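Local atomic coordinates of lactaldehyde dehydrogenase (PDB entry 3PQA), a protein that oxidises lactaldehyde to lactate with NAD as its preferred cofactor, a step in the biosynthesis of coenzyme F420. Residues I61-A66 / L104-V109; G100-A105 / H149-A154; I276-I281 / P372-I377; L364-T369 / A388-Y393. All blocks are in the same frame, centred on the assembly; numbering follows the deposited sequence.

Interaction 1: I61-A66 / L104-V109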
loop_
_atom_site.group_PDB
_atom_site.type_symbol
_atom_site.label_atom_id
_atom_site.label_comp_id
_atom_site.label_asym_id
_atom_site.label_seq_id
_atom_site.Cartn_x
_atom_site.Cartn_y
_atom_site.Cartn_z
ATOM N N ILE B 61 10.305 -19.250 15.322
ATOM C CA ILE B 61 10.258 -20.563 14.660
ATOM C C ILE B 61 10.807 -20.457 13.246
ATOM O O ILE B 61 11.648 -21.257 12.826
ATOM C CB ILE B 61 8.831 -21.139 14.622
ATOM C CG1 ILE B 61 8.395 -21.579 16.019
ATOM C CG2 ILE B 61 8.746 -22.326 13.646
ATOM C CD1 ILE B 61 6.901 -21.776 16.141
ATOM N N LEU B 62 10.351 -19.439 12.517
ATOM C CA LEU B 62 10.817 -19.236 11.137
ATOM C C LEU B 62 12.343 -18.968 11.080
ATOM O O LEU B 62 13.056 -19.550 10.256
ATOM C CB LEU B 62 10.009 -18.122 10.450
ATOM C CG LEU B 62 8.540 -18.533 10.219
ATOM C CD1 LEU B 62 7.645 -17.331 9.912
ATOM C CD2 LEU B 62 8.399 -19.610 9.124
ATOM N N MET B 63 12.833 -18.099 11.969
ATOM C CA MET B 63 14.259 -17.795 12.023
ATOM C C MET B 63 15.092 -19.016 12.394
ATOM O O MET B 63 16.182 -19.215 11.842
ATOM C CB MET B 63 14.547 -16.626 12.969
ATOM C CG MET B 63 14.075 -15.272 12.421
ATOM S SD MET B 63 14.771 -14.818 10.811
ATOM C CE MET B 63 16.485 -14.576 11.202
ATOM N N ASN B 64 14.570 -19.842 13.294
ATOM C CA ASN B 64 15.304 -21.032 13.706
ATOM C C ASN B 64 15.344 -22.089 12.615
ATOM O O ASN B 64 16.337 -22.768 12.465
ATOM C CB ASN B 64 14.785 -21.611 15.022
ATOM C CG ASN B 64 15.678 -22.734 15.553
ATOM O OD1 ASN B 64 15.328 -23.889 15.465
ATOM N ND2 ASN B 64 16.836 -22.376 16.089
ATOM N N ILE B 65 14.277 -22.196 11.836
ATOM C CA ILE B 65 14.288 -23.086 10.672
ATOM C C ILE B 65 15.381 -22.624 9.712
ATOM O O ILE B 65 16.203 -23.441 9.249
ATOM C CB ILE B 65 12.900 -23.155 9.991
ATOM C CG1 ILE B 65 11.921 -23.948 10.876
ATOM C CG2 ILE B 65 13.006 -23.796 8.609
ATOM C CD1 ILE B 65 10.469 -23.801 10.502
ATOM N N ALA B 66 15.418 -21.320 9.433
ATOM C CA ALA B 66 16.466 -20.770 8.578
ATOM C C ALA B 66 17.857 -21.069 9.134
ATOM O O ALA B 66 18.767 -21.430 8.387
ATOM C CB ALA B 66 16.284 -19.273 8.390
ATOM N N LEU B 104 12.421 -14.298 5.088
ATOM C CA LEU B 104 11.474 -13.316 4.583
ATOM C C LEU B 104 10.101 -13.505 5.209
ATOM O O LEU B 104 9.407 -12.531 5.526
ATOM C CB LEU B 104 11.385 -13.365 3.055
ATOM C CG LEU B 104 10.786 -12.116 2.404
ATOM C CD1 LEU B 104 11.550 -10.862 2.801
ATOM C CD2 LEU B 104 10.768 -12.264 0.884
ATOM N N ALA B 105 9.697 -14.763 5.399
ATOM C CA ALA B 105 8.449 -15.016 6.102
ATOM C C ALA B 105 8.489 -14.471 7.533
ATOM O O ALA B 105 7.508 -13.880 7.998
ATOM C CB ALA B 105 8.151 -16.495 6.115
ATOM N N ALA B 106 9.616 -14.689 8.224
ATOM C CA ALA B 106 9.838 -14.123 9.568
ATOM C C ALA B 106 9.620 -12.605 9.592
ATOM O O ALA B 106 8.913 -12.081 10.472
ATOM C CB ALA B 106 11.232 -14.474 10.075
ATOM N N PHE B 107 10.207 -11.904 8.626
ATOM C CA PHE B 107 10.030 -10.466 8.648
ATOM C C PHE B 107 8.614 -10.038 8.285
ATOM O O PHE B 107 8.101 -9.111 8.920
ATOM C CB PHE B 107 11.142 -9.727 7.912
ATOM C CG PHE B 107 12.418 -9.652 8.708
ATOM C CD1 PHE B 107 12.733 -8.523 9.438
ATOM C CD2 PHE B 107 13.276 -10.738 8.767
ATOM C CE1 PHE B 107 13.899 -8.461 10.182
ATOM C CE2 PHE B 107 14.439 -10.685 9.513
ATOM C CZ PHE B 107 14.748 -9.544 10.220
ATOM N N TYR B 108 7.952 -10.744 7.375
ATOM C CA TYR B 108 6.547 -10.438 7.094
ATOM C C TYR B 108 5.553 -10.762 8.230
ATOM O O TYR B 108 4.492 -10.124 8.322
ATOM C CB TYR B 108 6.110 -10.989 5.733
ATOM C CG TYR B 108 6.481 -10.038 4.607
ATOM C CD1 TYR B 108 5.863 -8.781 4.498
ATOM C CD2 TYR B 108 7.454 -10.381 3.668
ATOM C CE1 TYR B 108 6.205 -7.883 3.468
ATOM C CE2 TYR B 108 7.811 -9.494 2.630
ATOM C CZ TYR B 108 7.169 -8.247 2.546
ATOM O OH TYR B 108 7.520 -7.384 1.537
ATOM N N VAL B 109 5.889 -11.700 9.118
ATOM C CA VAL B 109 5.026 -11.900 10.295
ATOM C C VAL B 109 4.970 -10.602 11.101
ATOM O O VAL B 109 3.931 -10.226 11.649
ATOM C CB VAL B 109 5.486 -13.048 11.246
ATOM C CG1 VAL B 109 4.479 -13.181 12.403
ATOM C CG2 VAL B 109 5.552 -14.334 10.527
#
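Leu62 leans onto Ala106 where helices 55-71 and 88-111 run side by side, and its CB rests 3.9 Å from CB of the alanine. Its CD1 branch reaches further. It lies against the Ala105-Ala106 peptide, 3.7 Å from Ala106 N, and also meets the CG2 methyl of Val109 at 3.7 Å. The valine offers that methyl because CG1 takes the position opposite its backbone N (chi1 -178°), leaving CG2 beside the N. CB of Ala105 adds a further methyl to the surface under Leu62 CD1, at 3.9 Å. Met63 reaches the same alanine from the next position along its helix: bends at chi2 and chi3 curl the thioether inward and bring SD to 3.6 Å from Ala106 CB. The Ala106 methyl thus touches both the leucine CB and the methionine sulfur.

The two segments run antiparallel, at 167°, with their axes 8.6 Å apart, and the alanines Ala105 and Ala106 are consistent with this close spacing. Behind the first shell, Leu62 also packs on Ile155 and Ala156 of helix 145-156, so the leucine fills a position shared by three helices. Helix 88-111 also contributes to the interface with the second subunit, where Tyr108 OH is hydrogen-bonded to Glu111 OE1 of that subunit.

Backbone polar groups are spent within each helix, as in the bonds from Ala66 N to Leu62 O and from Val109 N to Ala105 O. The contact itself is apolar throughout, which suggests that cohesion here rests mainly on packing and on burying apolar surface.

Interaction 2: G100-A105 / H149-A154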
loop_
_atom_site.group_PDB
_atom_site.type_symbol
_atom_site.label_atom_id
_atom_site.label_comp_id
_atom_site.label_asym_id
_atom_site.label_seq_id
_atom_site.Cartn_x
_atom_site.Cartn_y
_atom_site.Cartn_z
ATOM N N GLY B 100 16.652 -17.909 2.655
ATOM C CA GLY B 100 16.047 -16.602 2.390
ATOM C C GLY B 100 14.524 -16.586 2.501
ATOM O O GLY B 100 13.939 -15.637 3.029
ATOM N N THR B 101 13.880 -17.644 2.013
ATOM C CA THR B 101 12.425 -17.749 2.046
ATOM C C THR B 101 11.899 -17.816 3.480
ATOM O O THR B 101 10.923 -17.146 3.820
ATOM C CB THR B 101 11.980 -18.972 1.213
ATOM O OG1 THR B 101 12.388 -18.742 -0.138
ATOM C CG2 THR B 101 10.471 -19.176 1.254
ATOM N N PHE B 102 12.537 -18.640 4.318
ATOM C CA PHE B 102 12.140 -18.689 5.724
ATOM C C PHE B 102 12.382 -17.357 6.431
ATOM O O PHE B 102 11.540 -16.913 7.209
ATOM C CB PHE B 102 12.772 -19.892 6.448
ATOM C CG PHE B 102 12.009 -21.174 6.233
ATOM C CD1 PHE B 102 10.825 -21.417 6.931
ATOM C CD2 PHE B 102 12.458 -22.130 5.311
ATOM C CE1 PHE B 102 10.097 -22.608 6.725
ATOM C CE2 PHE B 102 11.738 -23.308 5.099
ATOM C CZ PHE B 102 10.560 -23.544 5.805
ATOM N N LYS B 103 13.512 -16.707 6.142
ATOM C CA LYS B 103 13.793 -15.400 6.761
ATOM C C LYS B 103 12.825 -14.290 6.350
ATOM O O LYS B 103 12.451 -13.454 7.172
ATOM C CB LYS B 103 15.224 -14.963 6.502
ATOM C CG LYS B 103 16.228 -15.857 7.171
ATOM C CD LYS B 103 17.623 -15.314 7.043
ATOM C CE LYS B 103 18.517 -16.036 8.044
ATOM N NZ LYS B 103 19.874 -15.416 8.097
ATOM N N LEU B 104 12.421 -14.298 5.088
ATOM C CA LEU B 104 11.474 -13.316 4.583
ATOM C C LEU B 104 10.101 -13.505 5.209
ATOM O O LEU B 104 9.407 -12.531 5.526
ATOM C CB LEU B 104 11.385 -13.365 3.055
ATOM C CG LEU B 104 10.786 -12.116 2.404
ATOM C CD1 LEU B 104 11.550 -10.862 2.801
ATOM C CD2 LEU B 104 10.768 -12.264 0.884
ATOM N N ALA B 105 9.697 -14.763 5.399
ATOM C CA ALA B 105 8.449 -15.016 6.102
ATOM C C ALA B 105 8.489 -14.471 7.533
ATOM O O ALA B 105 7.508 -13.880 7.998
ATOM C CB ALA B 105 8.151 -16.495 6.115
ATOM N N HIS B 149 8.463 -22.209 0.150
ATOM C CA HIS B 149 7.507 -21.216 -0.369
ATOM C C HIS B 149 6.061 -21.491 0.017
ATOM O O HIS B 149 5.211 -20.619 -0.162
ATOM C CB HIS B 149 7.643 -21.065 -1.885
ATOM C CG HIS B 149 8.649 -20.035 -2.284
ATOM N ND1 HIS B 149 8.452 -18.691 -2.065
ATOM C CD2 HIS B 149 9.863 -20.153 -2.870
ATOM C CE1 HIS B 149 9.500 -18.022 -2.515
ATOM N NE2 HIS B 149 10.368 -18.883 -3.012
ATOM N N LYS B 150 5.773 -22.692 0.535
ATOM C CA LYS B 150 4.444 -22.986 1.066
ATOM C C LYS B 150 4.422 -23.034 2.595
ATOM O O LYS B 150 3.520 -22.475 3.227
ATOM C CB LYS B 150 3.907 -24.306 0.509
ATOM C CG LYS B 150 3.792 -24.340 -1.017
ATOM C CD LYS B 150 3.075 -25.595 -1.501
ATOM C CE LYS B 150 3.247 -25.782 -3.027
ATOM N NZ LYS B 150 2.624 -24.662 -3.803
ATOM N N ILE B 151 5.391 -23.742 3.181
ATOM C CA ILE B 151 5.517 -23.854 4.638
ATOM C C ILE B 151 5.747 -22.516 5.342
ATOM O O ILE B 151 5.059 -22.214 6.326
ATOM C CB ILE B 151 6.625 -24.867 5.042
ATOM C CG1 ILE B 151 6.280 -26.256 4.488
ATOM C CG2 ILE B 151 6.799 -24.926 6.578
ATOM C CD1 ILE B 151 7.435 -27.251 4.581
ATOM N N ALA B 152 6.724 -21.742 4.864
ATOM C CA ALA B 152 7.069 -20.484 5.528
ATOM C C ALA B 152 5.860 -19.510 5.613
ATOM O O ALA B 152 5.505 -19.058 6.721
ATOM C CB ALA B 152 8.280 -19.833 4.866
ATOM N N PRO B 153 5.196 -19.213 4.471
ATOM C CA PRO B 153 3.981 -18.373 4.591
ATOM C C PRO B 153 2.836 -18.991 5.406
ATOM O O PRO B 153 2.109 -18.257 6.079
ATOM C CB PRO B 153 3.549 -18.127 3.143
ATOM C CG PRO B 153 4.230 -19.173 2.332
ATOM C CD PRO B 153 5.469 -19.603 3.069
ATOM N N ALA B 154 2.668 -20.320 5.352
ATOM C CA ALA B 154 1.641 -20.991 6.154
ATOM C C ALA B 154 1.847 -20.812 7.655
ATOM O O ALA B 154 0.902 -20.491 8.384
ATOM C CB ALA B 154 1.561 -22.478 5.796
#
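Helix 145-156 links strands 122-138 and 160-165, which pair in parallel, and so forms the helical arm of a beta-alpha-beta crossover; helix 88-111 packs along it in nearly the same direction. The short segments cross at -19° with 8.7 Å between their axes.

At one end, Thr101 and His149 meet at about a right angle. The CG2 methyl sits over the imidazole, 4.0 Å from the ring centroid and 10° off the normal, a CH-pi contact. With chi1 at -62°, CG2 lies opposite the threonine's backbone N and OG1 beside it. OG1 is also above the ring, near NE2, but its main hydrogen-bond partner is Asn145 OD1, while His149 NE2 has a weak bond to Asp430. The histidine side chain lies about 8 Å from that of Glu241, probably an active-site residue.

Further along, Ala152 is the focus. Its CB approaches the Phe102 ring obliquely, 3.6 Å from CD1, and meets CB of Ala105 at 3.6 Å. Ile151 touches the same ring at the edge, with CG2 4.0 Å from Phe102 CE1. Helix 145-156 is kinked in this segment; Pro153, having no N-H, accounts for one of the two missing bonds to the preceding turn, the other being at Lys150 N.

Around this core, Phe102 also packs on Leu62, Ile65 and Ile69 of helix 55-71, Val447 of helix 447-453 covers Thr101 and Ala105, and Ile151 reaches Ile161 and His163 on strand 160-165, so the two helices are wedged between further helices and the sheet.

Interaction 3: I276-I281 / P372-I377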
loop_
_atom_site.group_PDB
_atom_site.type_symbol
_atom_site.label_atom_id
_atom_site.label_comp_id
_atom_site.label_asym_id
_atom_site.label_seq_id
_atom_site.Cartn_x
_atom_site.Cartn_y
_atom_site.Cartn_z
ATOM N N ILE B 276 9.551 -22.953 -15.383
ATOM C CA ILE B 276 9.850 -21.777 -16.222
ATOM C C ILE B 276 11.052 -21.953 -17.182
ATOM O O ILE B 276 11.542 -20.977 -17.767
ATOM C CB ILE B 276 10.000 -20.478 -15.375
ATOM C CG1 ILE B 276 10.964 -20.683 -14.206
ATOM C CG2 ILE B 276 8.629 -20.002 -14.889
ATOM C CD1 ILE B 276 11.200 -19.418 -13.377
ATOM N N SER B 277 11.503 -23.200 -17.340
ATOM C CA SER B 277 12.511 -23.561 -18.344
ATOM C C SER B 277 12.094 -23.128 -19.744
ATOM O O SER B 277 10.903 -23.039 -20.064
ATOM C CB SER B 277 12.736 -25.087 -18.373
ATOM O OG SER B 277 13.312 -25.545 -17.164
ATOM N N VAL B 278 13.089 -22.820 -20.565
ATOM C CA VAL B 278 12.858 -22.431 -21.944
ATOM C C VAL B 278 12.153 -23.595 -22.654
ATOM O O VAL B 278 12.661 -24.724 -22.660
ATOM C CB VAL B 278 14.203 -22.116 -22.646
ATOM C CG1 VAL B 278 14.035 -21.975 -24.182
ATOM C CG2 VAL B 278 14.847 -20.854 -22.025
ATOM N N GLY B 279 10.991 -23.302 -23.239
ATOM C CA GLY B 279 10.177 -24.294 -23.964
ATOM C C GLY B 279 10.310 -24.178 -25.470
ATOM O O GLY B 279 10.169 -25.176 -26.197
ATOM N N MET B 280 10.532 -22.961 -25.954
ATOM C CA MET B 280 10.800 -22.745 -27.386
ATOM C C MET B 280 11.540 -21.433 -27.543
ATOM O O MET B 280 11.399 -20.533 -26.706
ATOM C CB MET B 280 9.490 -22.773 -28.224
ATOM C CG MET B 280 8.474 -21.628 -28.001
ATOM S SD MET B 280 6.928 -21.748 -28.991
ATOM C CE MET B 280 5.700 -22.098 -27.706
ATOM N N ILE B 281 12.358 -21.336 -28.585
ATOM C CA ILE B 281 13.028 -20.067 -28.897
ATOM C C ILE B 281 12.499 -19.647 -30.258
ATOM O O ILE B 281 12.567 -20.443 -31.212
ATOM C CB ILE B 281 14.586 -20.196 -28.936
ATOM C CG1 ILE B 281 15.121 -20.660 -27.576
ATOM C CG2 ILE B 281 15.255 -18.869 -29.376
ATOM C CD1 ILE B 281 16.625 -20.927 -27.545
ATOM N N PRO B 372 15.959 -31.357 -21.406
ATOM C CA PRO B 372 16.870 -30.407 -22.047
ATOM C C PRO B 372 16.745 -30.458 -23.572
ATOM O O PRO B 372 17.727 -30.694 -24.273
ATOM C CB PRO B 372 18.245 -30.892 -21.587
ATOM C CG PRO B 372 18.063 -32.402 -21.473
ATOM C CD PRO B 372 16.655 -32.588 -20.964
ATOM N N VAL B 373 15.522 -30.249 -24.053
ATOM C CA VAL B 373 15.161 -30.337 -25.471
ATOM C C VAL B 373 14.589 -28.989 -25.918
ATOM O O VAL B 373 13.515 -28.581 -25.454
ATOM C CB VAL B 373 14.101 -31.444 -25.727
ATOM C CG1 VAL B 373 13.642 -31.434 -27.181
ATOM C CG2 VAL B 373 14.637 -32.818 -25.326
ATOM N N ILE B 374 15.307 -28.319 -26.825
ATOM C CA ILE B 374 14.979 -26.955 -27.228
ATOM C C ILE B 374 14.645 -26.846 -28.720
ATOM O O ILE B 374 15.541 -26.983 -29.570
ATOM C CB ILE B 374 16.139 -25.977 -26.920
ATOM C CG1 ILE B 374 16.687 -26.180 -25.493
ATOM C CG2 ILE B 374 15.718 -24.514 -27.216
ATOM C CD1 ILE B 374 15.637 -26.010 -24.354
ATOM N N PRO B 375 13.361 -26.595 -29.038
ATOM C CA PRO B 375 12.973 -26.262 -30.408
ATOM C C PRO B 375 13.233 -24.789 -30.685
ATOM O O PRO B 375 12.944 -23.923 -29.838
ATOM C CB PRO B 375 11.478 -26.540 -30.430
ATOM C CG PRO B 375 11.046 -26.252 -28.996
ATOM C CD PRO B 375 12.204 -26.630 -28.119
ATOM N N ILE B 376 13.798 -24.522 -31.859
ATOM C CA ILE B 376 14.069 -23.166 -32.313
ATOM C C ILE B 376 13.270 -22.969 -33.593
ATOM O O ILE B 376 13.332 -23.815 -34.492
ATOM C CB ILE B 376 15.572 -22.951 -32.606
ATOM C CG1 ILE B 376 16.398 -23.126 -31.316
ATOM C CG2 ILE B 376 15.802 -21.558 -33.234
ATOM C CD1 ILE B 376 17.899 -23.178 -31.517
ATOM N N ILE B 377 12.517 -21.871 -33.665
ATOM C CA ILE B 377 11.680 -21.577 -34.814
ATOM C C ILE B 377 12.106 -20.243 -35.382
ATOM O O ILE B 377 12.077 -19.228 -34.677
ATOM C CB ILE B 377 10.179 -21.491 -34.436
ATOM C CG1 ILE B 377 9.693 -22.787 -33.777
ATOM C CG2 ILE B 377 9.327 -21.090 -35.657
ATOM C CD1 ILE B 377 9.950 -22.849 -32.256
HETATM O O HOH W 1 12.287 -27.588 -23.211
#
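Ile281 and Pro375 join by backbone, Ile281 N donating to Pro375 O at 2.9 Å, and the next rung follows at once, Ile377 N to Ile281 O at 2.8 Å. Both bonds are nearly straight (165°). On the face carrying Ile281 and Ile376 the packing is close. The side chains of Ile281 and Ile374 cross obliquely, CD1 of Ile281 meeting CG2 of Ile374 at 3.7 Å; with CG1 of Ile374 beside its backbone N (chi1 -47°), CG2 falls opposite the N, where Ile281 meets it. Helix 288-300 covers this face through Phe295, which touches both Ile281 and Ile376.

The ladder belongs to parallel strands 278-284 and 373-379 in the central mixed sheet of the catalytic domain, where 246-250 and 350-357 flank them. At Pro375 there is no N-H to continue the ladder toward Gly279 O, which probably ends the regular pairing; the ring lies there instead, with CG only 3.1 Å from Gly279 O. The same CG lies 3.9 Å from Met280 CB. An alanine here would remove the ring atoms and is likely to open a gap against Gly279 O and Met280 CB.

On the N-terminal side of the proline the strands part. Val278 CG1 and Ile374 CG2 are 4.3 Å from each other, and direct backbone bonding gives way to a water, which is hydrogen-bonded to Val278 O at 2.9 Å and to Val373 O at 2.7 Å.

Interaction 4: L364-T369 / A388-Y393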
loop_
_atom_site.group_PDB
_atom_site.type_symbol
_atom_site.label_atom_id
_atom_site.label_comp_id
_atom_site.label_asym_id
_atom_site.label_seq_id
_atom_site.Cartn_x
_atom_site.Cartn_y
_atom_site.Cartn_z
ATOM N N LEU B 364 6.815 -30.132 -30.385
ATOM C CA LEU B 364 7.577 -29.509 -29.295
ATOM C C LEU B 364 7.055 -28.127 -28.913
ATOM O O LEU B 364 7.224 -27.692 -27.776
ATOM C CB LEU B 364 9.064 -29.410 -29.642
ATOM C CG LEU B 364 9.837 -30.722 -29.779
ATOM C CD1 LEU B 364 11.265 -30.480 -30.261
ATOM C CD2 LEU B 364 9.823 -31.503 -28.476
ATOM N N CYS B 365 6.428 -27.437 -29.861
ATOM C CA CYS B 365 5.846 -26.112 -29.591
ATOM C C CYS B 365 4.579 -26.184 -28.716
ATOM O O CYS B 365 4.081 -25.160 -28.245
ATOM C CB CYS B 365 5.541 -25.377 -30.896
ATOM S SG CYS B 365 6.991 -25.040 -31.901
ATOM N N LYS B 366 4.055 -27.392 -28.516
ATOM C CA LYS B 366 2.824 -27.566 -27.761
ATOM C C LYS B 366 3.020 -28.450 -26.537
ATOM O O LYS B 366 2.101 -28.620 -25.746
ATOM C CB LYS B 366 1.724 -28.161 -28.656
ATOM C CG LYS B 366 1.233 -27.238 -29.770
ATOM C CD LYS B 366 0.507 -25.991 -29.202
ATOM C CE LYS B 366 -0.272 -25.212 -30.286
ATOM N NZ LYS B 366 -1.462 -25.964 -30.797
ATOM N N THR B 367 4.217 -28.994 -26.371
ATOM C CA THR B 367 4.450 -30.027 -25.366
ATOM C C THR B 367 5.481 -29.584 -24.335
ATOM O O THR B 367 6.622 -29.253 -24.684
ATOM C CB THR B 367 4.910 -31.350 -26.039
ATOM O OG1 THR B 367 3.963 -31.734 -27.046
ATOM C CG2 THR B 367 5.060 -32.481 -25.018
ATOM N N GLU B 368 5.080 -29.578 -23.066
ATOM C CA GLU B 368 6.033 -29.362 -21.980
ATOM C C GLU B 368 6.795 -30.660 -21.720
ATOM O O GLU B 368 6.213 -31.635 -21.223
ATOM C CB GLU B 368 5.334 -28.889 -20.697
ATOM C CG GLU B 368 6.312 -28.575 -19.569
ATOM C CD GLU B 368 5.645 -28.088 -18.284
ATOM O OE1 GLU B 368 4.524 -28.538 -17.960
ATOM O OE2 GLU B 368 6.255 -27.261 -17.592
ATOM N N THR B 369 8.084 -30.674 -22.050
ATOM C CA THR B 369 8.866 -31.912 -21.966
ATOM C C THR B 369 9.621 -32.063 -20.635
ATOM O O THR B 369 10.074 -33.147 -20.305
ATOM C CB THR B 369 9.864 -32.050 -23.145
ATOM O OG1 THR B 369 10.774 -30.951 -23.127
ATOM C CG2 THR B 369 9.137 -32.107 -24.493
ATOM N N ALA B 388 3.902 -17.245 -29.717
ATOM C CA ALA B 388 4.118 -17.261 -28.269
ATOM C C ALA B 388 2.826 -17.523 -27.485
ATOM O O ALA B 388 2.850 -18.258 -26.489
ATOM C CB ALA B 388 4.787 -15.944 -27.816
ATOM N N ASN B 389 1.717 -16.939 -27.946
ATOM C CA ASN B 389 0.421 -17.027 -27.246
ATOM C C ASN B 389 -0.433 -18.225 -27.650
ATOM O O ASN B 389 -1.567 -18.369 -27.188
ATOM C CB ASN B 389 -0.393 -15.755 -27.482
ATOM C CG ASN B 389 0.148 -14.555 -26.721
ATOM O OD1 ASN B 389 0.856 -14.696 -25.726
ATOM N ND2 ASN B 389 -0.239 -13.373 -27.156
ATOM N N SER B 390 0.110 -19.075 -28.511
ATOM C CA SER B 390 -0.687 -20.126 -29.143
ATOM C C SER B 390 -0.890 -21.409 -28.318
ATOM O O SER B 390 -1.528 -22.364 -28.797
ATOM C CB SER B 390 -0.102 -20.467 -30.519
ATOM O OG SER B 390 1.143 -21.120 -30.375
ATOM N N THR B 391 -0.354 -21.447 -27.095
ATOM C CA THR B 391 -0.468 -22.644 -26.258
ATOM C C THR B 391 -1.591 -22.485 -25.246
ATOM O O THR B 391 -2.141 -21.400 -25.078
ATOM C CB THR B 391 0.845 -23.003 -25.491
ATOM O OG1 THR B 391 0.995 -22.147 -24.343
ATOM C CG2 THR B 391 2.069 -22.892 -26.391
ATOM N N GLU B 392 -1.911 -23.583 -24.570
ATOM C CA GLU B 392 -2.898 -23.592 -23.514
ATOM C C GLU B 392 -2.322 -23.044 -22.207
ATOM O O GLU B 392 -3.050 -22.875 -21.234
ATOM C CB GLU B 392 -3.415 -25.021 -23.301
ATOM C CG GLU B 392 -4.356 -25.502 -24.407
ATOM C CD GLU B 392 -5.261 -26.625 -23.940
ATOM O OE1 GLU B 392 -4.739 -27.602 -23.352
ATOM O OE2 GLU B 392 -6.496 -26.528 -24.155
ATOM N N TYR B 393 -1.020 -22.773 -22.197
ATOM C CA TYR B 393 -0.305 -22.364 -20.982
ATOM C C TYR B 393 -0.020 -20.865 -20.985
ATOM O O TYR B 393 -0.242 -20.175 -21.983
ATOM C CB TYR B 393 1.009 -23.135 -20.856
ATOM C CG TYR B 393 0.842 -24.630 -20.934
ATOM C CD1 TYR B 393 0.240 -25.335 -19.894
ATOM C CD2 TYR B 393 1.276 -25.342 -22.059
ATOM C CE1 TYR B 393 0.070 -26.732 -19.973
ATOM C CE2 TYR B 393 1.128 -26.730 -22.136
ATOM C CZ TYR B 393 0.521 -27.409 -21.096
ATOM O OH TYR B 393 0.372 -28.780 -21.189
HETATM O O HOH W 2 2.292 -30.322 -22.279
#
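Thr391 sets its CG2 methyl 3.6 Å from Cys365 O, and the same threonine opens an ST turn in the loop after helix 384-388, which here faces the loop between strands 350-357 and 373-379. Glu368, in the latter loop, begins the Glu-x-Phe motif of aldehyde dehydrogenases; in relatives the matching glutamate meets the NAD ribose, and Glu368 probably does the same. Tyr393 lies on the same cofactor side: its side chain comes within about 3 Å of that of Ser223, a probable NAD-binding residue.

Of the hydrogen bonds, the turn itself is the defining one: Thr391 OG1 accepts from Tyr393 N at 3.0 Å. It is set up by chi1 at 78°, which places OG1 between the backbone N and the carbonyl carbon and turns CG2 away from the carbonyl carbon.

Van der Waals contacts carry the direct meeting of the loops. Besides the threonine methyl, Lys366 bends at chi2 and chi4 and lays its CE 3.5 Å from Ser390 O, while its NZ stays 4.1 Å from that oxygen. The Tyr393 ring presents an edge to the other loop, with Lys366 O near its plane and 4.2 Å from CE2. A valine at Thr391 would keep a methyl against Cys365 O but would probably leave Tyr393 N without its acceptor and the turn freer to move.

Solvent supplies the remaining link. Glu368, whose OE2 is bonded to Gly244 N, has its backbone N hydrogen-bonded to a water at 3.0 Å, and the same water lies 2.7 Å from Tyr393 OH.

In the fold
From the N terminus, interaction 1 comes first and closes a largely helical loop between helices 55-71 and 88-111. Interaction 2 opens on residues that overlap the end of interaction 1, sharing Leu104 and Ala105, and ties helix 88-111 to helix 145-156; their centres are about 7 Å apart. Interactions 3 and 4 follow later in the chain and cross: 276-281 and 364-369 open before 372-377 and 388-393 close them. They join parallel strands and adjoining loops of the catalytic domain, touching where Met280 CE meets Cys365 O at 3.5 Å. The two pairs lie on opposite sides of the chain's centre, with centres 31 to 38 Å apart.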